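Local coordinates for protein alkaline phosphatase D (Bacillus subtilis, PDB 2YEQ) that hydrolyses phosphate esters as an alkaline phosphatase and phosphodiesterase, using an active site that holds iron and calcium, at residues Q116-F121 against R444-P449; A323-L328 against N373-T378; S384-L389 against A403-T408; Q451-Y456 against R472-Y477. All blocks are in the same frame, centred on the assembly; numbering follows the deposited sequence.

Interaction 1: Q116-F121 against R444-P449; sequences QMTFAF and RCTVTP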
# COMPACT_ATOMS: atom_id res chain seq x y z
N GLN A 116 -19.13 7.53 -11.39
CA GLN A 116 -18.42 7.76 -10.13
C GLN A 116 -17.72 6.49 -9.63
O GLN A 116 -18.13 5.37 -9.95
CB GLN A 116 -19.38 8.28 -9.08
CG GLN A 116 -18.73 8.80 -7.81
CD GLN A 116 -19.74 9.44 -6.85
OE1 GLN A 116 -20.13 10.59 -7.03
NE2 GLN A 116 -20.11 8.72 -5.81
N MET A 117 -16.65 6.70 -8.88
CA MET A 117 -15.90 5.63 -8.23
C MET A 117 -15.44 6.18 -6.89
O MET A 117 -15.02 7.34 -6.81
CB MET A 117 -14.67 5.27 -9.07
CG MET A 117 -13.79 4.21 -8.44
SD MET A 117 -12.31 3.91 -9.40
CE MET A 117 -11.76 2.36 -8.62
N THR A 118 -15.53 5.36 -5.85
CA THR A 118 -14.99 5.74 -4.55
C THR A 118 -14.08 4.62 -4.05
O THR A 118 -14.45 3.45 -4.11
CB THR A 118 -16.12 6.00 -3.51
OG1 THR A 118 -17.04 6.96 -4.05
CG2 THR A 118 -15.56 6.53 -2.20
N PHE A 119 -12.90 4.98 -3.56
CA PHE A 119 -11.95 3.97 -3.06
C PHE A 119 -11.16 4.61 -1.95
O PHE A 119 -11.26 5.82 -1.74
CB PHE A 119 -11.10 3.39 -4.19
CG PHE A 119 -10.12 4.36 -4.82
CD1 PHE A 119 -8.88 4.56 -4.27
CD2 PHE A 119 -10.43 5.03 -6.00
CE1 PHE A 119 -7.95 5.44 -4.85
CE2 PHE A 119 -9.51 5.89 -6.60
CZ PHE A 119 -8.26 6.09 -6.00
N ALA A 120 -10.44 3.79 -1.19
CA ALA A 120 -9.55 4.28 -0.17
C ALA A 120 -8.17 3.69 -0.47
O ALA A 120 -8.08 2.65 -1.13
CB ALA A 120 -9.99 3.85 1.23
N PHE A 121 -7.13 4.37 -0.00
CA PHE A 121 -5.78 3.78 -0.04
C PHE A 121 -5.07 3.95 1.27
O PHE A 121 -5.26 4.93 2.01
CB PHE A 121 -4.96 4.22 -1.27
CG PHE A 121 -4.55 5.65 -1.29
CD1 PHE A 121 -3.33 6.03 -0.75
CD2 PHE A 121 -5.33 6.60 -1.94
CE1 PHE A 121 -2.90 7.34 -0.83
CE2 PHE A 121 -4.90 7.93 -2.03
CZ PHE A 121 -3.69 8.30 -1.45
N ARG A 444 -9.38 8.78 1.26
CA ARG A 444 -10.54 8.33 0.50
C ARG A 444 -10.70 9.17 -0.77
O ARG A 444 -10.76 10.40 -0.70
CB ARG A 444 -11.81 8.49 1.36
CG ARG A 444 -13.08 8.02 0.69
CD ARG A 444 -14.30 8.22 1.62
NE ARG A 444 -14.55 9.63 1.86
CZ ARG A 444 -15.20 10.15 2.91
NH1 ARG A 444 -15.72 9.38 3.86
NH2 ARG A 444 -15.35 11.46 2.99
N CYS A 445 -10.78 8.52 -1.92
CA CYS A 445 -10.88 9.22 -3.18
C CYS A 445 -12.26 9.01 -3.82
O CYS A 445 -12.76 7.89 -3.87
CB CYS A 445 -9.76 8.79 -4.13
SG CYS A 445 -8.12 9.38 -3.56
N THR A 446 -12.85 10.10 -4.33
CA THR A 446 -14.10 10.05 -5.08
C THR A 446 -13.88 10.65 -6.44
O THR A 446 -13.46 11.79 -6.57
CB THR A 446 -15.21 10.82 -4.36
OG1 THR A 446 -15.34 10.33 -3.02
CG2 THR A 446 -16.54 10.65 -5.10
N VAL A 447 -14.10 9.85 -7.47
CA VAL A 447 -13.70 10.21 -8.80
C VAL A 447 -14.91 10.30 -9.70
O VAL A 447 -15.71 9.37 -9.75
CB VAL A 447 -12.75 9.16 -9.38
CG1 VAL A 447 -12.26 9.58 -10.79
CG2 VAL A 447 -11.57 8.93 -8.40
N THR A 448 -14.99 11.40 -10.45
CA THR A 448 -15.97 11.57 -11.51
C THR A 448 -15.21 11.99 -12.76
O THR A 448 -14.05 12.36 -12.66
CB THR A 448 -17.01 12.68 -11.11
OG1 THR A 448 -16.34 13.92 -10.90
CG2 THR A 448 -17.72 12.29 -9.80
N PRO A 449 -15.85 11.98 -13.93
CA PRO A 449 -15.14 12.28 -15.17
C PRO A 449 -14.38 13.61 -15.20
O PRO A 449 -13.33 13.67 -15.84
CB PRO A 449 -16.25 12.25 -16.22
CG PRO A 449 -17.22 11.27 -15.69
CD PRO A 449 -17.24 11.56 -14.20

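Interaction 2: A323-L328 against N373-T378; sequences AHWNVL and NVVVLT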
# COMPACT_ATOMS: atom_id res chain seq x y z
N ALA A 323 -9.20 6.61 -20.92
CA ALA A 323 -9.98 6.84 -19.71
C ALA A 323 -9.93 8.30 -19.32
O ALA A 323 -9.03 9.00 -19.73
CB ALA A 323 -9.47 5.96 -18.56
N HIS A 324 -10.90 8.74 -18.52
CA HIS A 324 -10.89 10.11 -17.98
C HIS A 324 -9.73 10.42 -17.06
O HIS A 324 -9.35 11.58 -16.92
CB HIS A 324 -12.19 10.42 -17.23
CG HIS A 324 -13.39 10.53 -18.13
ND1 HIS A 324 -13.56 11.58 -19.00
CD2 HIS A 324 -14.44 9.70 -18.32
CE1 HIS A 324 -14.68 11.39 -19.69
NE2 HIS A 324 -15.22 10.26 -19.30
N TRP A 325 -9.19 9.38 -16.40
CA TRP A 325 -8.05 9.54 -15.50
C TRP A 325 -7.02 8.42 -15.69
O TRP A 325 -7.37 7.28 -16.03
CB TRP A 325 -8.53 9.53 -14.05
CG TRP A 325 -9.48 10.65 -13.72
CD1 TRP A 325 -10.85 10.59 -13.73
CD2 TRP A 325 -9.15 11.98 -13.37
NE1 TRP A 325 -11.39 11.81 -13.39
CE2 TRP A 325 -10.36 12.68 -13.16
CE3 TRP A 325 -7.94 12.65 -13.21
CZ2 TRP A 325 -10.38 14.02 -12.81
CZ3 TRP A 325 -7.96 13.95 -12.85
CH2 TRP A 325 -9.18 14.64 -12.64
N ASN A 326 -5.76 8.76 -15.48
CA ASN A 326 -4.64 7.80 -15.53
C ASN A 326 -4.01 7.84 -14.17
O ASN A 326 -3.65 8.91 -13.69
CB ASN A 326 -3.64 8.21 -16.61
CG ASN A 326 -4.16 7.97 -17.98
OD1 ASN A 326 -4.44 6.84 -18.35
ND2 ASN A 326 -4.29 9.05 -18.77
N VAL A 327 -3.94 6.70 -13.51
CA VAL A 327 -3.55 6.66 -12.09
C VAL A 327 -2.30 5.80 -11.94
O VAL A 327 -2.21 4.75 -12.57
CB VAL A 327 -4.69 6.10 -11.22
CG1 VAL A 327 -4.32 6.13 -9.71
CG2 VAL A 327 -6.00 6.91 -11.48
N LEU A 328 -1.33 6.31 -11.18
CA LEU A 328 -0.16 5.55 -10.75
C LEU A 328 -0.32 5.21 -9.27
O LEU A 328 -0.18 6.05 -8.41
CB LEU A 328 1.13 6.36 -10.96
CG LEU A 328 1.51 6.86 -12.35
CD1 LEU A 328 3.01 7.30 -12.36
CD2 LEU A 328 1.18 5.84 -13.38
N ASN A 373 -4.42 14.51 -16.88
CA ASN A 373 -5.31 13.69 -16.05
C ASN A 373 -4.59 12.57 -15.22
O ASN A 373 -5.14 11.47 -15.01
CB ASN A 373 -6.36 13.08 -16.96
CG ASN A 373 -5.79 12.06 -17.89
OD1 ASN A 373 -4.57 11.93 -18.04
ND2 ASN A 373 -6.67 11.34 -18.53
N VAL A 374 -3.38 12.87 -14.77
CA VAL A 374 -2.52 11.89 -14.12
C VAL A 374 -2.57 12.11 -12.63
O VAL A 374 -2.26 13.19 -12.14
CB VAL A 374 -1.04 12.00 -14.58
CG1 VAL A 374 -0.13 10.99 -13.78
CG2 VAL A 374 -0.93 11.77 -16.09
N VAL A 375 -2.96 11.07 -11.90
CA VAL A 375 -2.96 11.16 -10.47
C VAL A 375 -2.01 10.09 -9.91
O VAL A 375 -2.05 8.95 -10.35
CB VAL A 375 -4.38 10.95 -9.90
CG1 VAL A 375 -4.35 10.82 -8.39
CG2 VAL A 375 -5.32 12.12 -10.38
N VAL A 376 -1.22 10.47 -8.93
CA VAL A 376 -0.26 9.58 -8.29
C VAL A 376 -0.67 9.40 -6.85
O VAL A 376 -0.87 10.38 -6.16
CB VAL A 376 1.18 10.15 -8.36
CG1 VAL A 376 2.19 9.17 -7.71
CG2 VAL A 376 1.56 10.41 -9.83
N LEU A 377 -0.82 8.14 -6.44
CA LEU A 377 -1.06 7.76 -5.06
C LEU A 377 0.22 7.16 -4.46
O LEU A 377 0.88 6.35 -5.11
CB LEU A 377 -2.16 6.69 -5.01
CG LEU A 377 -3.39 6.84 -5.92
CD1 LEU A 377 -4.33 5.65 -5.72
CD2 LEU A 377 -4.09 8.17 -5.66
N THR A 378 0.49 7.52 -3.23
CA THR A 378 1.76 7.27 -2.57
C THR A 378 1.60 6.95 -1.08
O THR A 378 0.67 7.42 -0.45
CB THR A 378 2.61 8.55 -2.65
OG1 THR A 378 2.74 8.93 -4.00
CG2 THR A 378 3.94 8.38 -2.00
O HOH W 1 -6.49 9.23 -20.80

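Interaction 3: S384-L389 against A403-T408; sequences SWASNL and AEFVGT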
# COMPACT_ATOMS: atom_id res chain seq x y z
N SER A 384 0.66 12.81 5.65
CA SER A 384 -0.13 13.17 4.49
C SER A 384 0.46 14.38 3.81
O SER A 384 0.81 15.35 4.47
CB SER A 384 -1.57 13.50 4.92
OG SER A 384 -2.28 12.34 5.28
N TRP A 385 0.52 14.33 2.49
CA TRP A 385 0.91 15.46 1.66
C TRP A 385 0.02 15.49 0.42
O TRP A 385 -0.58 14.49 0.04
CB TRP A 385 2.38 15.35 1.19
CG TRP A 385 3.43 15.17 2.25
CD1 TRP A 385 3.76 14.01 2.88
CD2 TRP A 385 4.35 16.15 2.74
NE1 TRP A 385 4.79 14.21 3.76
CE2 TRP A 385 5.19 15.51 3.68
CE3 TRP A 385 4.54 17.52 2.49
CZ2 TRP A 385 6.19 16.18 4.39
CZ3 TRP A 385 5.53 18.19 3.20
CH2 TRP A 385 6.35 17.51 4.13
N ALA A 386 -0.05 16.64 -0.25
CA ALA A 386 -0.67 16.74 -1.55
C ALA A 386 0.09 17.78 -2.38
O ALA A 386 0.50 18.80 -1.83
CB ALA A 386 -2.16 17.12 -1.43
N SER A 387 0.27 17.50 -3.66
CA SER A 387 1.06 18.34 -4.56
C SER A 387 0.41 18.48 -5.90
O SER A 387 -0.10 17.50 -6.47
CB SER A 387 2.48 17.75 -4.82
OG SER A 387 3.27 17.83 -3.66
N ASN A 388 0.51 19.68 -6.46
CA ASN A 388 0.35 19.85 -7.89
C ASN A 388 1.58 19.27 -8.60
O ASN A 388 2.72 19.51 -8.18
CB ASN A 388 0.24 21.36 -8.22
CG ASN A 388 -1.08 21.97 -7.72
OD1 ASN A 388 -1.12 23.09 -7.16
ND2 ASN A 388 -2.16 21.23 -7.90
N LEU A 389 1.36 18.52 -9.67
CA LEU A 389 2.44 18.00 -10.51
C LEU A 389 2.58 18.85 -11.78
O LEU A 389 1.68 18.85 -12.62
CB LEU A 389 2.16 16.55 -10.91
CG LEU A 389 2.06 15.57 -9.72
CD1 LEU A 389 1.79 14.15 -10.24
CD2 LEU A 389 3.33 15.61 -8.86
N ALA A 403 -1.81 15.57 -10.24
CA ALA A 403 -1.68 15.77 -8.81
C ALA A 403 -1.15 14.50 -8.14
O ALA A 403 -1.35 13.41 -8.66
CB ALA A 403 -3.03 16.13 -8.19
N GLU A 404 -0.51 14.68 -6.99
CA GLU A 404 -0.08 13.57 -6.14
C GLU A 404 -0.76 13.66 -4.79
O GLU A 404 -0.73 14.70 -4.14
CB GLU A 404 1.45 13.59 -5.91
CG GLU A 404 1.92 12.39 -5.07
CD GLU A 404 3.44 12.31 -4.81
OE1 GLU A 404 4.16 13.35 -4.84
OE2 GLU A 404 3.88 11.17 -4.49
N PHE A 405 -1.35 12.54 -4.35
CA PHE A 405 -1.87 12.40 -3.00
C PHE A 405 -1.03 11.38 -2.25
O PHE A 405 -1.07 10.19 -2.56
CB PHE A 405 -3.33 11.94 -3.09
CG PHE A 405 -4.18 12.89 -3.88
CD1 PHE A 405 -4.43 14.16 -3.38
CD2 PHE A 405 -4.66 12.56 -5.11
CE1 PHE A 405 -5.18 15.09 -4.12
CE2 PHE A 405 -5.43 13.51 -5.88
CZ PHE A 405 -5.67 14.76 -5.35
N VAL A 406 -0.29 11.87 -1.27
CA VAL A 406 0.55 11.06 -0.43
C VAL A 406 -0.24 10.77 0.84
O VAL A 406 -0.58 11.67 1.59
CB VAL A 406 1.85 11.78 -0.04
CG1 VAL A 406 2.75 10.90 0.86
CG2 VAL A 406 2.61 12.26 -1.33
N GLY A 407 -0.54 9.52 1.07
CA GLY A 407 -1.25 9.16 2.29
C GLY A 407 -0.39 8.95 3.49
O GLY A 407 0.69 8.36 3.41
N THR A 408 -0.89 9.40 4.63
CA THR A 408 -0.31 9.07 5.92
C THR A 408 -0.31 7.55 6.18
O THR A 408 -0.88 6.76 5.42
CB THR A 408 -1.08 9.78 7.01
OG1 THR A 408 -0.41 9.65 8.26
CG2 THR A 408 -2.54 9.29 7.07
O HOH W 2 3.45 15.14 -3.01

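Interaction 4: Q451-Y456 against R472-Y477; sequences QWKADY and RASFVY. With PE5 (3,6,9,12,15,18,21,24-octaoxahexacosan-1-ol), chain H.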
# COMPACT_ATOMS: atom_id res chain seq x y z
N GLN A 451 -13.72 15.58 -12.28
CA GLN A 451 -13.22 15.95 -10.98
C GLN A 451 -12.69 14.77 -10.14
O GLN A 451 -13.34 13.73 -10.05
CB GLN A 451 -14.34 16.61 -10.24
CG GLN A 451 -13.92 17.21 -8.98
CD GLN A 451 -15.09 17.89 -8.29
OE1 GLN A 451 -15.52 18.98 -8.70
NE2 GLN A 451 -15.62 17.24 -7.25
N TRP A 452 -11.56 15.00 -9.48
CA TRP A 452 -10.99 14.04 -8.53
C TRP A 452 -10.99 14.69 -7.18
O TRP A 452 -10.40 15.75 -7.00
CB TRP A 452 -9.55 13.69 -8.91
CG TRP A 452 -8.96 12.54 -8.10
CD1 TRP A 452 -8.66 12.55 -6.78
CD2 TRP A 452 -8.64 11.25 -8.59
NE1 TRP A 452 -8.17 11.31 -6.40
CE2 TRP A 452 -8.13 10.50 -7.50
CE3 TRP A 452 -8.75 10.64 -9.83
CZ2 TRP A 452 -7.73 9.18 -7.63
CZ3 TRP A 452 -8.32 9.30 -9.96
CH2 TRP A 452 -7.83 8.60 -8.87
N LYS A 453 -11.63 14.06 -6.21
CA LYS A 453 -11.59 14.54 -4.85
C LYS A 453 -10.87 13.55 -3.93
O LYS A 453 -11.13 12.35 -4.01
CB LYS A 453 -13.00 14.77 -4.32
CG LYS A 453 -13.03 15.17 -2.85
CD LYS A 453 -14.25 16.03 -2.50
CE LYS A 453 -15.52 15.32 -2.76
NZ LYS A 453 -16.73 16.03 -2.14
N ALA A 454 -9.99 14.08 -3.09
CA ALA A 454 -9.26 13.32 -2.09
C ALA A 454 -9.62 13.87 -0.74
O ALA A 454 -9.42 15.06 -0.48
CB ALA A 454 -7.74 13.43 -2.32
N ASP A 455 -10.14 13.00 0.13
CA ASP A 455 -10.36 13.30 1.54
C ASP A 455 -9.32 12.61 2.43
O ASP A 455 -9.17 11.39 2.35
CB ASP A 455 -11.74 12.79 1.96
CG ASP A 455 -12.91 13.42 1.16
OD1 ASP A 455 -12.80 14.60 0.77
OD2 ASP A 455 -13.93 12.73 0.93
N TYR A 456 -8.67 13.38 3.30
CA TYR A 456 -7.70 12.84 4.23
C TYR A 456 -8.40 12.52 5.54
O TYR A 456 -8.82 13.41 6.27
CB TYR A 456 -6.54 13.81 4.44
CG TYR A 456 -5.67 13.92 3.20
CD1 TYR A 456 -6.06 14.72 2.10
CD2 TYR A 456 -4.48 13.21 3.10
CE1 TYR A 456 -5.26 14.80 0.94
CE2 TYR A 456 -3.68 13.29 1.95
CZ TYR A 456 -4.07 14.07 0.88
OH TYR A 456 -3.25 14.14 -0.25
N ARG A 472 -9.69 15.68 7.74
CA ARG A 472 -8.82 16.81 8.05
C ARG A 472 -8.90 17.86 6.95
O ARG A 472 -8.85 19.07 7.19
CB ARG A 472 -7.33 16.37 8.20
CG ARG A 472 -6.34 17.54 8.35
CD ARG A 472 -6.58 18.23 9.63
NE ARG A 472 -5.76 19.40 9.90
CZ ARG A 472 -5.92 20.60 9.35
NH1 ARG A 472 -6.85 20.83 8.43
NH2 ARG A 472 -5.13 21.59 9.73
N ALA A 473 -8.98 17.38 5.73
CA ALA A 473 -8.97 18.25 4.61
C ALA A 473 -9.38 17.48 3.41
O ALA A 473 -9.22 16.24 3.33
CB ALA A 473 -7.57 18.86 4.41
N SER A 474 -9.93 18.22 2.46
CA SER A 474 -10.41 17.68 1.22
C SER A 474 -9.94 18.57 0.08
O SER A 474 -10.00 19.82 0.18
CB SER A 474 -11.94 17.58 1.26
OG SER A 474 -12.44 17.14 -0.01
N PHE A 475 -9.46 17.94 -1.00
CA PHE A 475 -8.94 18.65 -2.17
C PHE A 475 -9.61 18.12 -3.39
O PHE A 475 -9.92 16.92 -3.47
CB PHE A 475 -7.41 18.48 -2.29
CG PHE A 475 -6.65 19.15 -1.18
CD1 PHE A 475 -6.37 18.47 -0.01
CD2 PHE A 475 -6.21 20.45 -1.30
CE1 PHE A 475 -5.70 19.08 1.02
CE2 PHE A 475 -5.52 21.06 -0.29
CZ PHE A 475 -5.28 20.39 0.88
N VAL A 476 -9.89 19.01 -4.34
CA VAL A 476 -10.38 18.60 -5.63
C VAL A 476 -9.43 19.05 -6.75
O VAL A 476 -8.85 20.12 -6.66
CB VAL A 476 -11.78 19.20 -5.87
CG1 VAL A 476 -12.21 18.95 -7.29
CG2 VAL A 476 -12.77 18.59 -4.92
N TYR A 477 -9.29 18.23 -7.78
CA TYR A 477 -8.50 18.58 -8.96
C TYR A 477 -9.42 18.46 -10.14
O TYR A 477 -10.11 17.45 -10.30
CB TYR A 477 -7.25 17.68 -9.11
CG TYR A 477 -6.49 17.85 -10.42
CD1 TYR A 477 -5.79 19.01 -10.69
CD2 TYR A 477 -6.50 16.86 -11.39
CE1 TYR A 477 -5.10 19.18 -11.91
CE2 TYR A 477 -5.80 17.01 -12.59
CZ TYR A 477 -5.09 18.17 -12.84
OH TYR A 477 -4.43 18.31 -14.03
C48 PE5 H . -16.97 12.88 0.24
C50 PE5 H . -18.24 13.24 -0.51
O1 PE5 H . -17.90 13.76 -1.80
C1 PE5 H . -18.73 13.33 -2.88
C2 PE5 H . -18.08 13.63 -4.24
O2 PE5 H . -18.52 14.89 -4.73
C3 PE5 H . -17.69 15.53 -5.71
C4 PE5 H . -18.17 16.98 -5.88
O3 PE5 H . -17.24 17.92 -5.32
C5 PE5 H . -17.77 18.59 -4.18
C6 PE5 H . -16.84 19.61 -3.56
O4 PE5 H . -17.20 19.79 -2.19
C7 PE5 H . -16.40 19.01 -1.30
C8 PE5 H . -16.96 18.91 0.10
O5 PE5 H . -16.57 17.65 0.67
C9 PE5 H . -15.44 17.81 1.52

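Interaction 1: Q116-F121 against R444-P449
C445 lies over the ring of F119. Its CB sits above one face, 3.8 Å from the F119 ring centroid and 20° off the normal, a CH-pi contact. Its SG reaches on to the second ring. There it meets the edge of F121, in plane, with C445 SG 3.8 Å from F121 CE2. Both phenylalanines hold CG between the backbone N and the carbonyl carbon (chi1 67° and 69°), and this turn brings each ring back toward strand 444-448. V447 CG2 comes obliquely to F119 CE2 at 4.1 Å. F147 meets F119 edge-to-face from strand 145-148.

The two strands are antiparallel neighbours in one of the two central sheets of the calcineurin-like phosphatase domain. M117 pairs with V447 and F119 with C445 as hydrogen-bonded pairs. The shortest of these bonds runs from C445 N to F119 O, 2.7 Å.

The other sheet face is more polar. T118 and T446 lie side by side and point the same way, with T118 CG2 3.9 Å from T446 OG1. The amide end of Q116 crosses T446, with Q116 CD 3.8 Å from T446 CG2. R444 lays its CG near T118 CG2, while its guanidinium goes on to salt bridges with D455 and E141.

Interaction 2: A323-L328 against N373-T378
N326 and N373 meet at the start of two parallel strands, 325-328 and 374-378. These are neighbours in a mixed sheet of the calcineurin-like phosphatase domain, and the chain between them includes helix 356-368, as in a beta-alpha-beta crossover.

Backbone bonds make the ladder. N326 N points almost straight at N373 O, 2.8 Å away with 177° at the hydrogen. N326 O then accepts from V375 N, V375 O from L328 N, and L328 O from L377 N.

Side-chain bonds close the N-terminal end. N373 holds CG between its backbone N and carbonyl carbon (chi1 69°), which turns the amide toward N326 and H324. N326 ND2 donates to N373 OD1 at 3.0 Å, with the two amide planes 82° apart. The donor comes from beside the N373 carbonyl. N326 OD1 is taken by S321. N373 ND2 gives a weak bond to H324 O at 3.1 Å. A water joins A323 O, N326 ND2 and N373 ND2. In this buried spot an alanine here would probably leave N326 ND2 without its side-chain acceptor and take away the donor that reaches H324 O and the water.

Apolar contacts follow along the strands. V375 CG2 meets W325 CE3 obliquely at 3.9 Å. The indole NE1 is bonded to T448 O. On the same sheet face as V375, V327 CG1 rests 4.0 Å from L377 CG.

Interaction 3: S384-L389 against A403-T408
W385 turns its CG anti to the carbonyl carbon (chi1 -54°), and V406 holds CG1 anti to the backbone N (chi1 -179°), which sets W385 CD1 3.8 Å from V406 CG1. As a cross-strand pair on one sheet face, the two side chains lie alongside each other and point the same way, with the methyl oblique to the indole. They belong to a beta hairpin, strands 384-390 and 400-406, in a mixed sheet of the calcineurin-like phosphatase domain. The indole also meets F333, W337 and F436 edge-to-face.

W385 with V406 and S387 with E404 are the hydrogen-bonded pairs. E404 N gives the straightest of these bonds, to S387 O at 2.9 Å with 168° at the hydrogen.

L389 lies across the far end of the pair. Its CD1 touches A403 O at 3.6 Å, and its CD2 comes to 4.0 Å from E404 CB. Cutting this leucine back to an alanine is likely to open a gap beside A403 and leave the CB of E404 without its methyl neighbour.

The buried carboxylate of E404 is well supplied with donors. OE2 is bonded to T378 OG1 and F334 N, and OE1 to A335 N. At the other end T408 N makes a weak bond to S384 OG. One water bridges S387 and E404: it lies 2.8 Å from S387 OG and donates to E404 OE1 at 2.7 Å.

Interaction 4: Q451-Y456 against R472-Y477
W452 and Y477, and A454 and F475, are hydrogen-bonded pairs of two antiparallel strands whose axes run at 163°, 4.6 Å apart at closest approach. On the face carrying K453 and D455 the contact is polar. S474 OG donates to D455 OD1 at 2.7 Å, nearly in line with the carboxylate C-O bond. S474 holds OG anti to its own N (chi1 176°), beside the carbonyl carbon, which sets it next to D455. The other oxygen, OD2, is taken by R444, so each carboxylate oxygen has its own partner. The lysine stem passes S474 as well, with K453 CD 3.3 Å from S474 OG, and K453 CD lies 3.8 Å from V476 CG2.

These strands form a beta hairpin at one side of a mixed sheet in the phosphatase domain, with strand 484-489 next to 470-477. A polyether molecule curls round the end of K453. K453 NZ donates to PE5 O1 at 2.6 Å and to PE5 O5 at 3.2 Å, while Q451 NE2 donates to PE5 O3 at 2.6 Å.

The opposite face is aromatic and buried. Y456 and F475 cross at about a right angle, with Y456 CE1 4.0 Å from F475 CD1, an oblique approach. Y456 has A473 O at its ring edge. F435 meets both rings, and W452 packs against F405 and W325.

Overall arrangement
Interactions 1 and 4 lie in one mixed sheet, where strands 440-448 and 451-459 are neighbours; T446 N bonds to K453 O. Interactions 2 and 3 share the other sheet, joined through V376 O and F405 N. The two sheets face each other across an aromatic layer: W452 packs against F119 of its own sheet and V327 of the other, and F121 reaches F405 O. All four contacts are largely buried, but their outer faces differ. In interactions 1 and 4 those faces carry threonines, charges and bound polyether. Interaction 2 is the parallel pair, closed by asparagines. Interaction 3 is wholly buried, with the T408 side chain about 10 Å from the iron.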